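PDB 6HNI: ABC-type transport system, sugar-family extracellular solute-binding protein from Peptoclostridium difficile 630, which binds tyrosine as a substrate-binding lipoprotein with adhesive properties, and probably delivers it to an ABC transporter. Local coordinates for residues A[158-164]-A[187-193]. The protein carries 1 engineered substitution. Residues are numbered along the deposited sequence; the frame is centred on the assembly and turned at random.
Sequences IGVMYNT and VVEKGIT
Val160 and Tyr162 of strand 158-163 each donate N-H to and accept at C=O from strand 187-192, and the ladder, extended at its ends by Ile158 O and Thr164 N, comprises six backbone hydrogen bonds. The straightest is Ile192 N to Tyr162 O, with 176° at the hydrogen; the longest, at 3.2 Å, is Tyr162 N to Lys190 O. The segment axes run 4.7 Å apart with an angle of 18° between their directions, which identifies a parallel pair. Helix 167-183 connects the strands as a beta-alpha-beta crossover; 187-192 is outermost in the four-stranded parallel sheet of one lobe of this periplasmic-binding-protein fold, and the Asn163 side chain lies about 9 Å from the bound tyrosine. On the face covered by that helix, where Tyr162 and Glu189 both touch Val173, Tyr162 OH donates to Glu189 OE1 (2.9 Å), nearly along the carboxylate C-O axis. Tyr162 chi1 of 67° swings the ring across Gly191, whose CA lies 4.1 Å above one face, toward the rim. Glu189 OE2 forms a salt bridge with Lys177. Apolar contacts occupy both faces: Val160 CG1 meets Val187 CG1 at 4.0 Å on the Tyr162 side, Met161 CG meets Ile192 CD1 at 4.1 Å on the other. A water donates to Asn163 OD1 and Thr193 O; Asn163 OD1 also accepts from Ser165 N.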
ATOM      1  N   ILE A 158     -10.866  18.665  -1.883  1.00 12.45           N
ATOM      2  CA  ILE A 158      -9.895  17.560  -2.006  1.00 12.11           C
ATOM      3  C   ILE A 158     -10.431  16.599  -3.080  1.00 12.74           C
ATOM      4  O   ILE A 158     -11.540  16.096  -2.945  1.00 15.57           O
ATOM      5  CB  ILE A 158      -9.749  16.782  -0.672  1.00 12.03           C
ATOM      6  CG1 ILE A 158      -9.314  17.744   0.444  1.00 15.31           C
ATOM      7  CG2 ILE A 158      -8.760  15.632  -0.828  1.00 12.44           C
ATOM      8  CD1 ILE A 158      -9.462  17.170   1.825  1.00 16.60           C
ATOM      9  N   GLY A 159      -9.626  16.316  -4.100  1.00 11.97           N
ATOM     10  CA  GLY A 159      -9.953  15.264  -5.038  1.00 11.55           C
ATOM     11  C   GLY A 159      -9.377  13.909  -4.604  1.00 11.53           C
ATOM     12  O   GLY A 159      -8.316  13.870  -3.960  1.00 12.97           O
ATOM     13  N   VAL A 160     -10.043  12.873  -5.036  1.00 12.45           N
ATOM     14  CA  VAL A 160      -9.510  11.491  -4.840  1.00 11.98           C
ATOM     15  C   VAL A 160      -9.902  10.653  -6.049  1.00 12.23           C
ATOM     16  O   VAL A 160     -11.090  10.491  -6.362  1.00 14.51           O
ATOM     17  CB  VAL A 160     -10.005  10.900  -3.514  1.00 12.01           C
ATOM     18  CG1 VAL A 160     -11.487  10.718  -3.403  1.00 13.16           C
ATOM     19  CG2 VAL A 160      -9.322   9.558  -3.303  1.00 13.34           C
ATOM     20  N   MET A 161      -8.898  10.112  -6.731  1.00 12.40           N
ATOM     21  CA  MET A 161      -9.081   9.106  -7.770  1.00 11.64           C
ATOM     22  C   MET A 161      -8.671   7.749  -7.200  1.00 11.96           C
ATOM     23  O   MET A 161      -7.624   7.644  -6.534  1.00 13.94           O
ATOM     24  CB  MET A 161      -8.279   9.478  -9.038  1.00 14.70           C
ATOM     25  CG  MET A 161      -8.476   8.524 -10.176  1.00 15.76           C
ATOM     26  SD  MET A 161      -7.902   9.153 -11.768  1.00 18.63           S
ATOM     27  CE  MET A 161      -6.157   9.213 -11.449  1.00 21.58           C
ATOM     28  N   TYR A 162      -9.478   6.738  -7.480  1.00 12.52           N
ATOM     29  CA  TYR A 162      -9.212   5.399  -6.893  1.00 13.02           C
ATOM     30  C   TYR A 162      -9.900   4.344  -7.730  1.00 13.13           C
ATOM     31  O   TYR A 162     -10.828   4.631  -8.523  1.00 13.72           O
ATOM     32  CB  TYR A 162      -9.728   5.384  -5.493  1.00 13.57           C
ATOM     33  CG  TYR A 162     -11.203   5.473  -5.331  1.00 14.10           C
ATOM     34  CD1 TYR A 162     -11.874   6.699  -5.508  1.00 15.72           C
ATOM     35  CD2 TYR A 162     -11.961   4.350  -5.078  1.00 16.72           C
ATOM     36  CE1 TYR A 162     -13.241   6.775  -5.369  1.00 17.82           C
ATOM     37  CE2 TYR A 162     -13.334   4.426  -4.938  1.00 18.26           C
ATOM     38  CZ  TYR A 162     -13.973   5.653  -5.075  1.00 18.27           C
ATOM     39  OH  TYR A 162     -15.330   5.700  -4.911  1.00 25.57           O
ATOM     40  N   ASN A 163      -9.509   3.105  -7.538  1.00 13.40           N
ATOM     41  CA  ASN A 163     -10.064   1.909  -8.172  1.00 13.63           C
ATOM     42  C   ASN A 163     -11.286   1.452  -7.401  1.00 14.30           C
ATOM     43  O   ASN A 163     -11.158   0.986  -6.270  1.00 14.93           O
ATOM     44  CB  ASN A 163      -8.981   0.802  -8.173  1.00 13.15           C
ATOM     45  CG  ASN A 163      -9.370  -0.429  -8.968  1.00 13.79           C
ATOM     46  OD1 ASN A 163     -10.518  -0.561  -9.423  1.00 16.05           O
ATOM     47  ND2 ASN A 163      -8.420  -1.366  -9.092  1.00 16.54           N
ATOM     48  N   THR A 164     -12.468   1.496  -8.016  1.00 15.04           N
ATOM     49  CA  THR A 164     -13.681   1.096  -7.334  1.00 16.44           C
ATOM     50  C   THR A 164     -13.727  -0.399  -7.029  1.00 19.26           C
ATOM     51  O   THR A 164     -14.544  -0.829  -6.237  1.00 21.51           O
ATOM     52  CB  THR A 164     -14.930   1.514  -8.126  1.00 18.40           C
ATOM     53  OG1 THR A 164     -14.884   0.916  -9.416  1.00 22.16           O
ATOM     54  CG2 THR A 164     -14.976   3.020  -8.277  1.00 20.51           C
ATOM     55  N   VAL A 187     -15.171  16.886  -0.890  1.00 15.28           N
ATOM     56  CA  VAL A 187     -14.414  15.836  -1.568  1.00 14.51           C
ATOM     57  C   VAL A 187     -15.032  15.631  -2.947  1.00 14.40           C
ATOM     58  O   VAL A 187     -16.255  15.523  -3.066  1.00 17.35           O
ATOM     59  CB  VAL A 187     -14.483  14.500  -0.806  1.00 15.48           C
ATOM     60  CG1 VAL A 187     -13.794  13.354  -1.558  1.00 16.18           C
ATOM     61  CG2 VAL A 187     -13.888  14.700   0.559  1.00 17.72           C
ATOM     62  N   VAL A 188     -14.200  15.587  -3.966  1.00 14.13           N
ATOM     63  CA  VAL A 188     -14.617  15.218  -5.323  1.00 13.66           C
ATOM     64  C   VAL A 188     -13.967  13.874  -5.676  1.00 13.39           C
ATOM     65  O   VAL A 188     -12.730  13.768  -5.697  1.00 14.32           O
ATOM     66  CB  VAL A 188     -14.177  16.288  -6.333  1.00 15.05           C
ATOM     67  CG1 VAL A 188     -14.625  15.895  -7.720  1.00 16.40           C
ATOM     68  CG2 VAL A 188     -14.745  17.644  -5.958  1.00 16.77           C
ATOM     69  N   GLU A 189     -14.801  12.865  -5.899  1.00 15.34           N
ATOM     70  CA  GLU A 189     -14.359  11.513  -6.206  1.00 15.70           C
ATOM     71  C   GLU A 189     -14.301  11.227  -7.679  1.00 16.05           C
ATOM     72  O   GLU A 189     -15.217  11.683  -8.432  1.00 18.51           O
ATOM     73  CB  GLU A 189     -15.309  10.469  -5.634  1.00 20.21           C
ATOM     74  CG  GLU A 189     -15.438  10.455  -4.160  1.00 23.94           C
ATOM     75  CD  GLU A 189     -16.505   9.463  -3.735  1.00 25.69           C
ATOM     76  OE1 GLU A 189     -16.411   8.255  -4.064  1.00 31.72           O
ATOM     77  OE2 GLU A 189     -17.458   9.895  -3.084  1.00 38.77           O
ATOM     78  N   LYS A 190     -13.280  10.489  -8.093  1.00 14.94           N
ATOM     79  CA  LYS A 190     -13.231   9.957  -9.443  1.00 15.14           C
ATOM     80  C   LYS A 190     -12.895   8.469  -9.363  1.00 14.18           C
ATOM     81  O   LYS A 190     -11.732   8.061  -9.255  1.00 15.98           O
ATOM     82  CB  LYS A 190     -12.245  10.735 -10.304  1.00 17.61           C
ATOM     83  CG  LYS A 190     -12.175  10.319 -11.759  1.00 21.57           C
ATOM     84  CD  LYS A 190     -13.506  10.555 -12.458  1.00 24.51           C
ATOM     85  CE  LYS A 190     -13.432  10.307 -13.972  1.00 31.05           C
ATOM     86  NZ  LYS A 190     -14.765  10.157 -14.619  1.00 33.56           N
ATOM     87  N   GLY A 191     -13.935   7.656  -9.361  1.00 15.46           N
ATOM     88  CA  GLY A 191     -13.800   6.228  -9.390  1.00 14.75           C
ATOM     89  C   GLY A 191     -13.494   5.718 -10.775  1.00 14.64           C
ATOM     90  O   GLY A 191     -14.231   6.042 -11.729  1.00 20.14           O
ATOM     91  N   ILE A 192     -12.425   4.924 -10.888  1.00 14.29           N
ATOM     92  CA  ILE A 192     -12.047   4.253 -12.137  1.00 14.63           C
ATOM     93  C   ILE A 192     -11.841   2.750 -11.902  1.00 13.55           C
ATOM     94  O   ILE A 192     -11.868   2.288 -10.750  1.00 15.78           O
ATOM     95  CB  ILE A 192     -10.775   4.895 -12.724  1.00 14.38           C
ATOM     96  CG1 ILE A 192      -9.566   4.674 -11.775  1.00 16.01           C
ATOM     97  CG2 ILE A 192     -11.017   6.382 -13.059  1.00 16.09           C
ATOM     98  CD1 ILE A 192      -8.252   5.041 -12.393  1.00 17.86           C
ATOM     99  N   THR A 193     -11.672   1.984 -12.978  1.00 14.01           N
ATOM    100  CA  THR A 193     -11.427   0.545 -12.886  1.00 16.34           C
ATOM    101  C   THR A 193     -10.280   0.054 -13.720  1.00 15.06           C
ATOM    102  O   THR A 193      -9.898  -1.096 -13.540  1.00 19.67           O
ATOM    103  CB  THR A 193     -12.665  -0.299 -13.263  1.00 20.13           C
ATOM    104  OG1 THR A 193     -13.089   0.044 -14.570  1.00 22.80           O
ATOM    105  CG2 THR A 193     -13.792  -0.077 -12.299  1.00 22.59           C
TER
HETATM  106  O   HOH W   1     -10.884  -2.633 -11.493  1.00 29.99           O